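Local coordinates for protein aspartate aminotransferase (Rhodobacter sphaeroides, PDB 3NRA) that probably catalyses the pyridoxal-phosphate-dependent transfer of the amino group of L-aspartate to 2-oxoglutarate, yielding oxaloacetate and L-glutamate, at residues Arg22-Leu28 and Lys356-Leu360; Val49-Glu53 and Phe384-His388; Gln72-Tyr77 and Arg285-Gln291; Gln133-Phe137 and Glu371-Thr376; Ala180-Phe185 and Tyr211-Ala217. All blocks are in the same frame, centred on the assembly; numbering follows the deposited sequence. Where two conformers were deposited one is given.

Interaction 1. Residues Arg22-Leu28 and Lys356-Leu360; sequences RQSAAGL and KILRL
Gln23 lies across three residues of the helix Lys356-Leu360 and makes the one direct hydrogen bond of the contact. Its OE1 accepts from Arg359 NH1 at 3.2 Å, in the plane of the guanidinium group but well above the plane of the glutamine carbonyl. The two flat groups stand almost perpendicular, 85° apart. At the other end of the amide, NE2 donates to Ser24 O at 3.1 Å, which fixes the flip of the group; a glutamine suits this place because it can accept and donate at once. Water adds a second polar link, joining Ala26 O to Lys356 NZ. Ser24 OG in turn accepts from Ala26 N in an ST turn that shapes the loop.

The apolar contacts use the stems. With CG anti to the backbone N (chi1 -179°), the Gln23 chain reaches over the helix, and its CG meets Leu360 CD1 at 3.4 Å. The same methyl presses on Gln23 O at 3.1 Å, a tight fit. Leu28 CD1 rests on Lys356 CB at 3.8 Å, touching the aliphatic part of a lysine whose amine reaches on to the water.

Helix 351-362 thus carries the loop on one flank, while Leu358 packs on strand 364-368 and helix 388-404.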
# COMPACT_ATOMS: atom_id res chain seq x y z
N ARG B 22 12.02 25.42 6.08
CA ARG B 22 12.72 26.57 5.55
C ARG B 22 13.92 26.10 4.72
O ARG B 22 14.54 25.05 5.03
CB ARG B 22 13.18 27.48 6.71
CG ARG B 22 13.90 28.78 6.28
CD ARG B 22 14.37 29.64 7.50
NE ARG B 22 15.64 30.35 7.22
CZ ARG B 22 16.24 31.21 8.05
NH1 ARG B 22 15.71 31.52 9.25
NH2 ARG B 22 17.40 31.79 7.68
N GLN B 23 14.23 26.83 3.64
CA GLN B 23 15.41 26.52 2.82
C GLN B 23 16.61 27.23 3.43
O GLN B 23 16.56 28.44 3.72
CB GLN B 23 15.20 26.97 1.35
CG GLN B 23 16.42 26.67 0.35
CD GLN B 23 16.81 25.19 0.27
OE1 GLN B 23 15.96 24.32 0.01
NE2 GLN B 23 18.11 24.90 0.46
N SER B 24 17.69 26.47 3.64
CA SER B 24 18.93 27.01 4.20
C SER B 24 19.85 27.48 3.06
O SER B 24 19.82 26.93 1.97
CB SER B 24 19.62 25.93 5.07
OG SER B 24 21.02 26.15 5.22
N ALA B 25 20.67 28.49 3.35
CA ALA B 25 21.66 28.97 2.41
C ALA B 25 23.00 28.18 2.52
O ALA B 25 23.98 28.53 1.84
CB ALA B 25 21.89 30.44 2.63
N ALA B 26 23.05 27.15 3.37
CA ALA B 26 24.30 26.50 3.69
C ALA B 26 24.85 25.87 2.44
O ALA B 26 24.12 25.16 1.71
CB ALA B 26 24.12 25.44 4.82
N GLY B 27 26.10 26.20 2.12
CA GLY B 27 26.74 25.74 0.87
C GLY B 27 26.44 26.61 -0.35
O GLY B 27 27.00 26.39 -1.39
N LEU B 28 25.57 27.62 -0.21
CA LEU B 28 25.20 28.49 -1.33
C LEU B 28 25.62 29.96 -1.12
O LEU B 28 25.25 30.81 -1.91
CB LEU B 28 23.68 28.41 -1.56
CG LEU B 28 23.07 27.02 -1.79
CD1 LEU B 28 21.55 27.14 -1.89
CD2 LEU B 28 23.64 26.37 -3.02
N LYS B 356 17.39 24.78 -5.38
CA LYS B 356 17.40 25.34 -4.02
C LYS B 356 17.19 26.85 -4.05
O LYS B 356 16.43 27.38 -3.26
CB LYS B 356 18.69 25.01 -3.31
CG LYS B 356 18.87 23.50 -3.05
CD LYS B 356 20.23 23.17 -2.47
CE LYS B 356 20.31 21.67 -2.08
NZ LYS B 356 21.42 21.41 -1.11
N ILE B 357 17.83 27.51 -5.01
CA ILE B 357 17.74 28.96 -5.15
C ILE B 357 16.32 29.43 -5.55
O ILE B 357 15.83 30.44 -5.07
CB ILE B 357 18.85 29.47 -6.14
CG1 ILE B 357 20.21 29.47 -5.42
CG2 ILE B 357 18.54 30.84 -6.70
CD1 ILE B 357 21.39 29.63 -6.32
N LEU B 358 15.65 28.66 -6.40
CA LEU B 358 14.26 28.95 -6.75
C LEU B 358 13.35 28.97 -5.53
O LEU B 358 12.48 29.83 -5.41
CB LEU B 358 13.74 27.93 -7.75
CG LEU B 358 14.18 28.07 -9.18
CD1 LEU B 358 13.57 26.92 -10.00
CD2 LEU B 358 13.77 29.47 -9.77
N ARG B 359 13.58 28.03 -4.62
CA ARG B 359 12.84 27.95 -3.39
C ARG B 359 13.22 29.10 -2.43
O ARG B 359 12.35 29.80 -1.90
CB ARG B 359 13.09 26.59 -2.72
CG ARG B 359 12.31 26.37 -1.48
CD ARG B 359 12.17 24.91 -1.18
NE ARG B 359 11.35 24.70 0.03
CZ ARG B 359 11.80 24.41 1.26
NH1 ARG B 359 13.11 24.26 1.52
NH2 ARG B 359 10.92 24.24 2.26
N LEU B 360 14.52 29.33 -2.27
CA LEU B 360 15.03 30.42 -1.40
C LEU B 360 14.60 31.82 -1.85
O LEU B 360 14.12 32.62 -1.03
CB LEU B 360 16.55 30.38 -1.34
CG LEU B 360 17.15 30.98 -0.08
CD1 LEU B 360 17.09 29.95 1.04
CD2 LEU B 360 18.60 31.47 -0.32
O HOH W 1 23.51 23.17 -0.28

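Interaction 2. Residues Val49-Glu53 and Phe384-His388; sequences VDAHE and FSQDH
His52 reaches across to Ser385 and Gln386, and its ring makes most of the contact. CG lies anti to the carbonyl carbon (chi1 -50°), which sends the ring over to the other loop. CB starts at the margin, 3.9 Å from Ser385 OG. CG is a little closer to the same oxygen, and CD2 comes to 3.3 Å from it, so the hydroxyl is met obliquely by the CG-CD2 part of the ring. That hydroxyl has its own hydrogen-bond partner, His312 NE2, and the ring of His312 also meets that of His52. On the far side of the ring, CE1 lies 3.5 Å from Gln386 O. NE2, at the tip, donates to that carbonyl at 2.6 Å with an N-H...O angle of 150°. The oxygen is tilted a little from the ring plane, whereas the nitrogen sits 53° out of the carbonyl plane, above it.

Beside the ring, Ala51 CB touches Asp387 N at 3.4 Å; a small methyl suits a spot where the two backbones come this near. Asp387 caps the following helix, its OD2 accepting from Ala390 N, and Asp50 OD1 accepts from Gly70 N of the second subunit.

Since a backbone carbonyl can only accept, the short bond implies a proton on NE2 of His52, and it ties a side chain of one loop to the main chain of the other.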
# COMPACT_ATOMS: atom_id res chain seq x y z
N VAL B 49 -5.07 20.43 -4.84
CA VAL B 49 -6.44 19.94 -4.84
C VAL B 49 -7.39 20.93 -4.12
O VAL B 49 -8.59 20.64 -3.96
CB VAL B 49 -6.56 18.51 -4.25
CG1 VAL B 49 -5.62 17.54 -4.99
CG2 VAL B 49 -6.28 18.51 -2.73
N ASP B 50 -6.86 22.09 -3.68
CA ASP B 50 -7.70 23.24 -3.29
C ASP B 50 -8.07 24.08 -4.52
O ASP B 50 -9.19 24.49 -4.66
CB ASP B 50 -7.00 24.11 -2.22
CG ASP B 50 -6.66 23.34 -0.94
OD1 ASP B 50 -7.31 22.33 -0.68
OD2 ASP B 50 -5.74 23.72 -0.22
N ALA B 51 -7.12 24.29 -5.43
CA ALA B 51 -7.37 25.05 -6.67
C ALA B 51 -8.25 24.27 -7.64
O ALA B 51 -9.05 24.84 -8.35
CB ALA B 51 -6.05 25.43 -7.36
N HIS B 52 -8.05 22.96 -7.69
CA HIS B 52 -8.83 22.08 -8.57
C HIS B 52 -9.36 20.91 -7.73
O HIS B 52 -8.62 19.94 -7.44
CB HIS B 52 -7.96 21.62 -9.74
CG HIS B 52 -7.25 22.74 -10.43
ND1 HIS B 52 -7.86 23.55 -11.36
CD2 HIS B 52 -6.00 23.26 -10.24
CE1 HIS B 52 -7.01 24.49 -11.75
NE2 HIS B 52 -5.88 24.34 -11.08
N GLU B 53 -10.63 21.03 -7.33
CA GLU B 53 -11.17 20.22 -6.23
C GLU B 53 -11.40 18.75 -6.63
O GLU B 53 -11.59 18.45 -7.81
CB GLU B 53 -12.48 20.82 -5.68
CG GLU B 53 -12.29 22.20 -4.97
CD GLU B 53 -13.38 22.55 -3.97
OE1 GLU B 53 -14.23 21.69 -3.63
OE2 GLU B 53 -13.36 23.68 -3.49
N PHE B 384 1.49 21.83 -13.05
CA PHE B 384 0.76 23.09 -13.17
C PHE B 384 -0.74 23.01 -12.87
O PHE B 384 -1.48 23.95 -13.14
CB PHE B 384 1.03 23.78 -14.56
CG PHE B 384 0.55 22.99 -15.75
CD1 PHE B 384 -0.75 23.14 -16.23
CD2 PHE B 384 1.43 22.17 -16.45
CE1 PHE B 384 -1.19 22.44 -17.38
CE2 PHE B 384 1.02 21.49 -17.57
CZ PHE B 384 -0.31 21.62 -18.04
N SER B 385 -1.19 21.93 -12.24
CA SER B 385 -2.55 21.92 -11.68
C SER B 385 -2.56 22.73 -10.39
O SER B 385 -2.52 22.19 -9.28
CB SER B 385 -3.07 20.50 -11.48
OG SER B 385 -4.43 20.51 -11.11
N GLN B 386 -2.60 24.06 -10.58
CA GLN B 386 -2.36 25.05 -9.54
C GLN B 386 -3.39 26.15 -9.67
O GLN B 386 -4.13 26.21 -10.68
CB GLN B 386 -0.98 25.68 -9.69
CG GLN B 386 0.21 24.70 -9.65
CD GLN B 386 0.37 24.01 -8.32
OE1 GLN B 386 -0.04 24.56 -7.24
NE2 GLN B 386 0.95 22.79 -8.34
N ASP B 387 -3.43 27.04 -8.69
CA ASP B 387 -4.11 28.32 -8.84
C ASP B 387 -3.51 29.03 -10.07
O ASP B 387 -2.31 29.15 -10.17
CB ASP B 387 -3.95 29.18 -7.60
CG ASP B 387 -4.59 30.57 -7.75
OD1 ASP B 387 -5.81 30.70 -7.46
OD2 ASP B 387 -3.89 31.53 -8.15
N HIS B 388 -4.38 29.46 -11.00
CA HIS B 388 -3.97 30.02 -12.29
C HIS B 388 -3.06 31.23 -12.13
O HIS B 388 -1.97 31.27 -12.66
CB HIS B 388 -5.20 30.44 -13.11
CG HIS B 388 -4.90 30.85 -14.52
ND1 HIS B 388 -5.50 30.25 -15.61
CD2 HIS B 388 -4.07 31.80 -15.03
CE1 HIS B 388 -5.04 30.79 -16.73
NE2 HIS B 388 -4.18 31.74 -16.40

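Interaction 3. Residues Gln72-Tyr77 and Arg285-Gln291; sequences QAYTEY and RAAGYSQ
At the interface between the two subunits, the end of helix 70-73 and the turn after it dock on the start of helix 288-291, with Thr75 gripped by both Arg285 and Gln291. Arg285 clasps Thr75 O with two donors, NE at 2.9 Å and NH2 more weakly at 3.0 Å. Its CG stands between the backbone N and the carbonyl carbon (chi1 58°), and a bend at chi3 swings the guanidinium round beside the threonine. NH1 goes on through a water to Ala73 O, and NH2 lies 3.8 Å from Tyr77 CE1. A methionine in place of Arg285 would probably leave Thr75 O and that water without their donors, freeing the turn to shift.

Thr75 OG1 accepts from Gln291 NE2 at 3.1 Å and donates to Glu76 O. The same NE2 also bonds to Ala286 O, while Gln291 OE1 takes Asp80 N. Gln72 NE2 donates to Gly288 O at 2.9 Å. Gly288 must be small, because any CB would strike the carbonyls of Gln72 and Ala73. Tyr289 CE1 packs on Ala73 CB.

Tyr74 stacks on His46 of the second subunit, and Tyr289 meets Tyr260 of that subunit edge-to-face, an arrangement in keeping with class I aminotransferases, whose dimers interlock near their active sites.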
# COMPACT_ATOMS: atom_id res chain seq x y z
N GLN B 72 -18.70 -2.38 3.20
CA GLN B 72 -17.77 -1.49 2.48
C GLN B 72 -16.35 -1.57 3.07
O GLN B 72 -15.38 -1.47 2.34
CB GLN B 72 -18.25 -0.04 2.48
CG GLN B 72 -17.48 0.87 1.50
CD GLN B 72 -17.67 0.44 0.06
OE1 GLN B 72 -18.77 0.48 -0.46
NE2 GLN B 72 -16.58 0.01 -0.58
N ALA B 73 -16.26 -1.72 4.39
CA ALA B 73 -14.98 -1.70 5.10
C ALA B 73 -14.12 -2.88 4.71
O ALA B 73 -12.89 -2.74 4.64
CB ALA B 73 -15.22 -1.73 6.62
N TYR B 74 -14.76 -4.04 4.47
CA TYR B 74 -14.07 -5.25 4.02
C TYR B 74 -14.49 -5.64 2.58
O TYR B 74 -15.68 -5.64 2.23
CB TYR B 74 -14.33 -6.41 4.99
CG TYR B 74 -13.62 -6.24 6.32
CD1 TYR B 74 -14.19 -5.49 7.36
CD2 TYR B 74 -12.38 -6.82 6.55
CE1 TYR B 74 -13.52 -5.33 8.59
CE2 TYR B 74 -11.73 -6.68 7.74
CZ TYR B 74 -12.30 -5.95 8.77
OH TYR B 74 -11.60 -5.82 9.94
N THR B 75 -13.50 -5.91 1.74
CA THR B 75 -13.72 -6.29 0.33
C THR B 75 -12.77 -7.41 0.01
O THR B 75 -11.81 -7.65 0.78
CB THR B 75 -13.37 -5.14 -0.67
OG1 THR B 75 -11.94 -5.00 -0.77
CG2 THR B 75 -14.01 -3.79 -0.24
N GLU B 76 -12.98 -8.06 -1.13
CA GLU B 76 -12.03 -9.00 -1.69
C GLU B 76 -10.71 -8.27 -1.86
O GLU B 76 -10.71 -7.06 -2.06
CB GLU B 76 -12.53 -9.52 -3.05
CG GLU B 76 -13.64 -10.60 -2.92
CD GLU B 76 -14.22 -11.07 -4.25
OE1 GLU B 76 -13.51 -11.02 -5.29
OE2 GLU B 76 -15.40 -11.56 -4.24
N TYR B 77 -9.60 -8.98 -1.77
CA TYR B 77 -8.26 -8.34 -1.90
C TYR B 77 -8.10 -7.59 -3.22
O TYR B 77 -7.54 -6.51 -3.24
CB TYR B 77 -7.11 -9.37 -1.76
CG TYR B 77 -7.09 -10.16 -0.47
CD1 TYR B 77 -7.16 -9.54 0.76
CD2 TYR B 77 -6.97 -11.56 -0.50
CE1 TYR B 77 -7.12 -10.27 1.94
CE2 TYR B 77 -6.95 -12.30 0.68
CZ TYR B 77 -7.02 -11.65 1.89
OH TYR B 77 -7.01 -12.38 3.07
N ARG B 285 -5.83 -4.69 0.85
CA ARG B 285 -6.73 -4.15 -0.13
C ARG B 285 -6.51 -2.67 -0.23
O ARG B 285 -5.89 -2.08 0.63
CB ARG B 285 -8.17 -4.45 0.27
CG ARG B 285 -8.59 -3.90 1.68
CD ARG B 285 -10.01 -4.27 2.03
NE ARG B 285 -10.10 -5.70 2.10
CZ ARG B 285 -9.73 -6.46 3.14
NH1 ARG B 285 -9.36 -5.93 4.31
NH2 ARG B 285 -9.76 -7.78 3.00
N ALA B 286 -6.99 -2.08 -1.33
CA ALA B 286 -7.24 -0.65 -1.35
C ALA B 286 -8.25 -0.34 -0.23
O ALA B 286 -9.20 -1.11 -0.03
CB ALA B 286 -7.81 -0.23 -2.73
N ALA B 287 -8.05 0.76 0.48
CA ALA B 287 -8.92 1.10 1.64
C ALA B 287 -10.39 0.86 1.28
O ALA B 287 -10.90 1.40 0.27
CB ALA B 287 -8.70 2.54 2.08
N GLY B 288 -11.05 0.00 2.08
CA GLY B 288 -12.43 -0.35 1.84
C GLY B 288 -13.33 0.85 1.61
O GLY B 288 -14.05 0.90 0.62
N TYR B 289 -13.27 1.82 2.51
CA TYR B 289 -14.14 2.98 2.41
C TYR B 289 -13.79 3.83 1.20
O TYR B 289 -14.69 4.32 0.50
CB TYR B 289 -14.08 3.84 3.68
CG TYR B 289 -14.62 3.15 4.95
CD1 TYR B 289 -15.79 2.42 4.93
CD2 TYR B 289 -13.98 3.30 6.16
CE1 TYR B 289 -16.27 1.81 6.07
CE2 TYR B 289 -14.47 2.71 7.32
CZ TYR B 289 -15.59 1.96 7.26
OH TYR B 289 -16.07 1.36 8.39
N SER B 290 -12.49 3.99 0.93
CA SER B 290 -12.02 4.76 -0.25
C SER B 290 -12.62 4.22 -1.52
O SER B 290 -12.96 4.99 -2.41
CB SER B 290 -10.49 4.75 -0.36
OG SER B 290 -9.90 5.62 0.57
N GLN B 291 -12.75 2.90 -1.61
CA GLN B 291 -13.18 2.26 -2.86
C GLN B 291 -14.51 2.83 -3.37
O GLN B 291 -14.65 3.08 -4.56
CB GLN B 291 -13.27 0.75 -2.70
CG GLN B 291 -11.90 0.06 -2.67
CD GLN B 291 -12.02 -1.43 -2.62
OE1 GLN B 291 -12.77 -2.01 -3.39
NE2 GLN B 291 -11.29 -2.08 -1.69
O HOH W 2 -10.37 -3.57 5.37
O HOH W 3 -8.41 -3.71 -3.27

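Interaction 4. Residues Gln133-Phe137 and Glu371-Thr376; sequences QPDYF and EFSPHT
Between the large and small domains, the turn that follows strand 128-133 meets the loop joining strands 364-368 and 380-383, with Pro134 against Phe372. Proline suits its place because the peptide bond before it is cis, a form it accepts far more readily than other residues. Phe372 O is gripped twice, by Asp135 N in a hydrogen bond of 3.2 Å and by Pro134 CA in a CA-H...O contact of 3.3 Å. In return Asp135 O lies at the edge of the Phe372 ring, 3.4 Å from CD1, while Glu371 CB sits over the centre of one ring face.

Pro134 CB packs on Phe372 CB at 3.8 Å, and the methyl CG2 of Thr376 closes on the proline ring. Gln133 is extended beyond CG, so its amide spans to Pro374 and His375: NE2 passes 3.6 Å from Pro374 CD, and a water bridges OE1 to His375 NE2. Pro374 CG lies over the centre of the His375 ring, and His375 N donates to Ser373 OG in an ST turn.

The Asp135 carboxylate has other partners: OD1 accepts from Tyr136 N on its anti side and also bonds Ser186 OG.

Across the domain boundary, then, one conventional backbone bond, a few CA-H...O contacts and a water do the polar work, and much of the rest is proline, aromatic and methyl surface.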
# COMPACT_ATOMS: atom_id res chain seq x y z
N GLN B 133 13.80 6.93 -20.76
CA GLN B 133 14.48 8.06 -20.13
C GLN B 133 14.21 9.33 -20.96
O GLN B 133 14.49 9.35 -22.15
CB GLN B 133 16.00 7.79 -20.08
CG GLN B 133 16.38 6.59 -19.25
CD GLN B 133 17.86 6.47 -19.05
OE1 GLN B 133 18.63 6.65 -19.98
NE2 GLN B 133 18.27 6.15 -17.84
N PRO B 134 13.61 10.36 -20.36
CA PRO B 134 13.07 10.48 -19.03
C PRO B 134 11.74 9.77 -18.85
O PRO B 134 10.95 9.67 -19.82
CB PRO B 134 12.91 11.97 -18.87
CG PRO B 134 12.61 12.42 -20.25
CD PRO B 134 13.51 11.64 -21.08
N ASP B 135 11.47 9.29 -17.63
CA ASP B 135 10.16 8.79 -17.29
C ASP B 135 9.96 8.81 -15.74
O ASP B 135 10.79 9.34 -14.98
CB ASP B 135 9.98 7.36 -17.87
CG ASP B 135 8.52 7.04 -18.25
OD1 ASP B 135 7.61 7.50 -17.55
OD2 ASP B 135 8.29 6.26 -19.21
N TYR B 136 8.84 8.29 -15.30
CA TYR B 136 8.37 8.43 -13.94
C TYR B 136 9.43 7.97 -12.93
O TYR B 136 10.14 6.97 -13.16
CB TYR B 136 7.08 7.59 -13.81
CG TYR B 136 6.42 7.64 -12.48
CD1 TYR B 136 5.76 8.79 -12.04
CD2 TYR B 136 6.32 6.50 -11.69
CE1 TYR B 136 5.10 8.83 -10.83
CE2 TYR B 136 5.67 6.53 -10.49
CZ TYR B 136 5.04 7.71 -10.07
OH TYR B 136 4.38 7.76 -8.87
N PHE B 137 9.54 8.71 -11.82
CA PHE B 137 10.63 8.53 -10.81
C PHE B 137 10.73 7.10 -10.29
O PHE B 137 11.83 6.59 -10.05
CB PHE B 137 10.48 9.55 -9.63
CG PHE B 137 9.65 9.02 -8.46
CD1 PHE B 137 8.27 9.02 -8.51
CD2 PHE B 137 10.28 8.47 -7.33
CE1 PHE B 137 7.50 8.45 -7.46
CE2 PHE B 137 9.52 7.92 -6.29
CZ PHE B 137 8.13 7.92 -6.36
N GLU B 371 15.48 13.34 -11.25
CA GLU B 371 14.51 12.31 -10.79
C GLU B 371 14.03 11.39 -11.92
O GLU B 371 13.62 10.25 -11.66
CB GLU B 371 13.29 12.95 -10.10
CG GLU B 371 13.54 13.47 -8.66
CD GLU B 371 14.09 12.39 -7.72
OE1 GLU B 371 13.37 11.41 -7.43
OE2 GLU B 371 15.26 12.52 -7.30
N PHE B 372 14.09 11.88 -13.16
CA PHE B 372 13.49 11.20 -14.31
C PHE B 372 14.50 10.58 -15.25
O PHE B 372 14.16 9.67 -15.99
CB PHE B 372 12.62 12.17 -15.07
CG PHE B 372 11.75 12.99 -14.18
CD1 PHE B 372 10.62 12.43 -13.59
CD2 PHE B 372 12.10 14.27 -13.83
CE1 PHE B 372 9.85 13.16 -12.70
CE2 PHE B 372 11.32 15.00 -12.93
CZ PHE B 372 10.20 14.45 -12.38
N SER B 373 15.73 11.08 -15.22
CA SER B 373 16.81 10.49 -15.99
C SER B 373 18.09 11.17 -15.55
O SER B 373 18.07 12.37 -15.28
CB SER B 373 16.57 10.76 -17.48
OG SER B 373 17.73 10.55 -18.24
N PRO B 374 19.22 10.45 -15.58
CA PRO B 374 20.50 11.10 -15.29
C PRO B 374 20.92 12.12 -16.35
O PRO B 374 21.78 12.93 -16.10
CB PRO B 374 21.48 9.93 -15.29
CG PRO B 374 20.84 8.91 -16.15
CD PRO B 374 19.39 9.04 -15.96
N HIS B 375 20.27 12.09 -17.51
CA HIS B 375 20.63 12.90 -18.64
C HIS B 375 19.67 14.08 -18.87
O HIS B 375 19.77 14.73 -19.88
CB HIS B 375 20.62 12.03 -19.89
CG HIS B 375 21.40 10.78 -19.73
ND1 HIS B 375 22.72 10.78 -19.36
CD2 HIS B 375 21.04 9.48 -19.86
CE1 HIS B 375 23.16 9.53 -19.30
NE2 HIS B 375 22.16 8.72 -19.59
N THR B 376 18.76 14.32 -17.93
CA THR B 376 17.87 15.48 -17.99
C THR B 376 18.11 16.35 -16.76
O THR B 376 17.15 16.87 -16.14
CB THR B 376 16.36 15.07 -18.07
OG1 THR B 376 16.03 14.20 -16.97
CG2 THR B 376 16.04 14.38 -19.40
O HOH W 4 21.24 6.11 -19.67

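Interaction 5. Residues Ala180-Phe185 and Tyr211-Ala217; sequences ARVFLF and YGATVIA
Parallel strands 182-185 and 214-217 are joined by four backbone bonds, beginning with Thr214 N to Arg181 O at 2.8 Å. Phe183 then takes two, its N donating to Thr214 O and its O accepting from Ile216 N, and Phe185 N to Ile216 O ends the series at 3.2 Å. On one face of the sheet, Leu184 CD1 lies 3.5 Å from Ile216 CG2, and Val182 CG1 meets Ile216 CD1; beta-branched valine and isoleucine suit such an extended chain. On the face of Phe183 and Val215, Phe185 swings its ring over the neighbouring strand (chi1 78°), so that Val215 CG1 comes to the ring edge 3.7 Å from CE1. CE1 also touches Ala217 CB, a small side chain that lets the ring come close. Replacing Phe185 by a serine would probably open a gap beside Val215 and Ala217 and leave Tyr196 without its edge-to-face partner.

Just before the strands begin, Tyr211 O lies over one face of the Arg181 guanidinium, and a water, only weakly bonded to NH2, links the two. Arg181 NH1 is held by Ala180 O at 3.0 Å and by Phe176 O.

Farther out, helices 169-177 and 198-211 cover Phe183, and the latter also backs Phe185 and Val215. Strand, helix and neighbouring parallel strand form a beta-alpha-beta crossover, the repeating element of the large domain in fold-type I pyridoxal-phosphate enzymes.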
# COMPACT_ATOMS: atom_id res chain seq x y z
N ALA B 180 15.28 -8.30 -23.04
CA ALA B 180 14.22 -7.64 -22.27
C ALA B 180 12.86 -8.24 -22.64
O ALA B 180 12.51 -8.31 -23.82
CB ALA B 180 14.23 -6.16 -22.52
N ARG B 181 12.13 -8.73 -21.65
CA ARG B 181 10.77 -9.25 -21.87
C ARG B 181 9.73 -8.49 -21.11
O ARG B 181 8.52 -8.88 -21.11
CB ARG B 181 10.72 -10.75 -21.51
CG ARG B 181 11.60 -11.63 -22.43
CD ARG B 181 11.01 -11.71 -23.87
NE ARG B 181 11.86 -12.45 -24.79
CZ ARG B 181 12.81 -11.93 -25.59
NH1 ARG B 181 13.11 -10.62 -25.59
NH2 ARG B 181 13.51 -12.75 -26.39
N VAL B 182 10.13 -7.35 -20.52
CA VAL B 182 9.20 -6.36 -20.02
C VAL B 182 9.56 -4.94 -20.52
O VAL B 182 10.75 -4.58 -20.58
CB VAL B 182 9.16 -6.36 -18.49
CG1 VAL B 182 8.12 -5.31 -17.96
CG2 VAL B 182 8.87 -7.76 -17.96
N PHE B 183 8.53 -4.14 -20.85
CA PHE B 183 8.66 -2.71 -21.14
C PHE B 183 7.60 -1.94 -20.33
O PHE B 183 6.43 -2.25 -20.40
CB PHE B 183 8.44 -2.49 -22.63
CG PHE B 183 8.41 -1.02 -23.05
CD1 PHE B 183 9.42 -0.14 -22.67
CD2 PHE B 183 7.43 -0.56 -23.93
CE1 PHE B 183 9.42 1.16 -23.10
CE2 PHE B 183 7.41 0.78 -24.33
CZ PHE B 183 8.42 1.63 -23.91
N LEU B 184 8.05 -0.92 -19.58
CA LEU B 184 7.21 -0.10 -18.71
C LEU B 184 7.36 1.33 -19.18
O LEU B 184 8.51 1.78 -19.38
CB LEU B 184 7.69 -0.22 -17.26
CG LEU B 184 7.20 0.84 -16.27
CD1 LEU B 184 5.64 0.82 -16.11
CD2 LEU B 184 7.92 0.69 -14.94
N PHE B 185 6.24 2.02 -19.40
CA PHE B 185 6.25 3.42 -19.81
C PHE B 185 4.99 4.16 -19.39
O PHE B 185 3.90 3.54 -19.25
CB PHE B 185 6.49 3.55 -21.33
CG PHE B 185 5.29 3.26 -22.19
CD1 PHE B 185 4.79 1.98 -22.30
CD2 PHE B 185 4.72 4.27 -22.97
CE1 PHE B 185 3.69 1.70 -23.13
CE2 PHE B 185 3.62 4.01 -23.79
CZ PHE B 185 3.10 2.72 -23.87
N TYR B 211 8.53 -10.11 -29.84
CA TYR B 211 9.52 -10.67 -28.93
C TYR B 211 8.90 -11.32 -27.68
O TYR B 211 9.60 -11.86 -26.86
CB TYR B 211 10.51 -9.57 -28.51
CG TYR B 211 11.41 -9.20 -29.63
CD1 TYR B 211 12.55 -9.95 -29.91
CD2 TYR B 211 11.11 -8.15 -30.47
CE1 TYR B 211 13.39 -9.62 -30.98
CE2 TYR B 211 11.92 -7.84 -31.56
CZ TYR B 211 13.07 -8.58 -31.78
OH TYR B 211 13.87 -8.27 -32.84
N GLY B 212 7.57 -11.30 -27.59
CA GLY B 212 6.87 -11.96 -26.50
C GLY B 212 7.02 -11.18 -25.20
O GLY B 212 7.09 -11.77 -24.14
N ALA B 213 7.05 -9.86 -25.29
CA ALA B 213 7.33 -9.01 -24.16
C ALA B 213 6.01 -8.57 -23.56
O ALA B 213 5.02 -8.42 -24.27
CB ALA B 213 8.17 -7.77 -24.59
N THR B 214 6.01 -8.42 -22.24
CA THR B 214 4.91 -7.83 -21.50
C THR B 214 5.11 -6.31 -21.45
O THR B 214 6.24 -5.84 -21.29
CB THR B 214 4.86 -8.43 -20.02
OG1 THR B 214 4.45 -9.80 -20.07
CG2 THR B 214 3.93 -7.68 -19.15
N VAL B 215 4.04 -5.56 -21.61
CA VAL B 215 4.09 -4.13 -21.53
C VAL B 215 3.17 -3.68 -20.40
O VAL B 215 2.03 -4.13 -20.31
CB VAL B 215 3.60 -3.45 -22.87
CG1 VAL B 215 3.55 -1.97 -22.72
CG2 VAL B 215 4.50 -3.86 -24.06
N ILE B 216 3.69 -2.81 -19.54
CA ILE B 216 2.91 -2.10 -18.51
C ILE B 216 2.76 -0.67 -18.99
O ILE B 216 3.75 0.04 -19.09
CB ILE B 216 3.66 -2.10 -17.15
CG1 ILE B 216 4.00 -3.54 -16.71
CG2 ILE B 216 2.86 -1.34 -16.06
CD1 ILE B 216 5.15 -3.62 -15.64
N ALA B 217 1.56 -0.29 -19.39
CA ALA B 217 1.30 1.07 -19.89
C ALA B 217 0.66 1.91 -18.78
O ALA B 217 -0.45 1.62 -18.33
CB ALA B 217 0.40 1.02 -21.09
O HOH W 5 11.10 -14.55 -26.83

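Along the chain, the first segments of interactions 1, 2, 3 and 4 come in that order, then both of interaction 5; the second segments follow as 3, 1, 4, 2. The N-terminal region is thereby tied to the C-terminal one through interactions 1 and 2, whose centres lie about 26 Å apart. Interaction 5 belongs to the seven-stranded sheet of the large domain. It touches interaction 4, where Asp135 OD2 lies 3.6 Å from Phe185 CA, and interaction 4 leads on to the small-domain strands. Interaction 3, about 43 Å from interaction 1 between centres, is at the subunit interface, where interactions 2 and 4 also meet the second subunit. Interaction 4 thus serves both domain and dimer contacts.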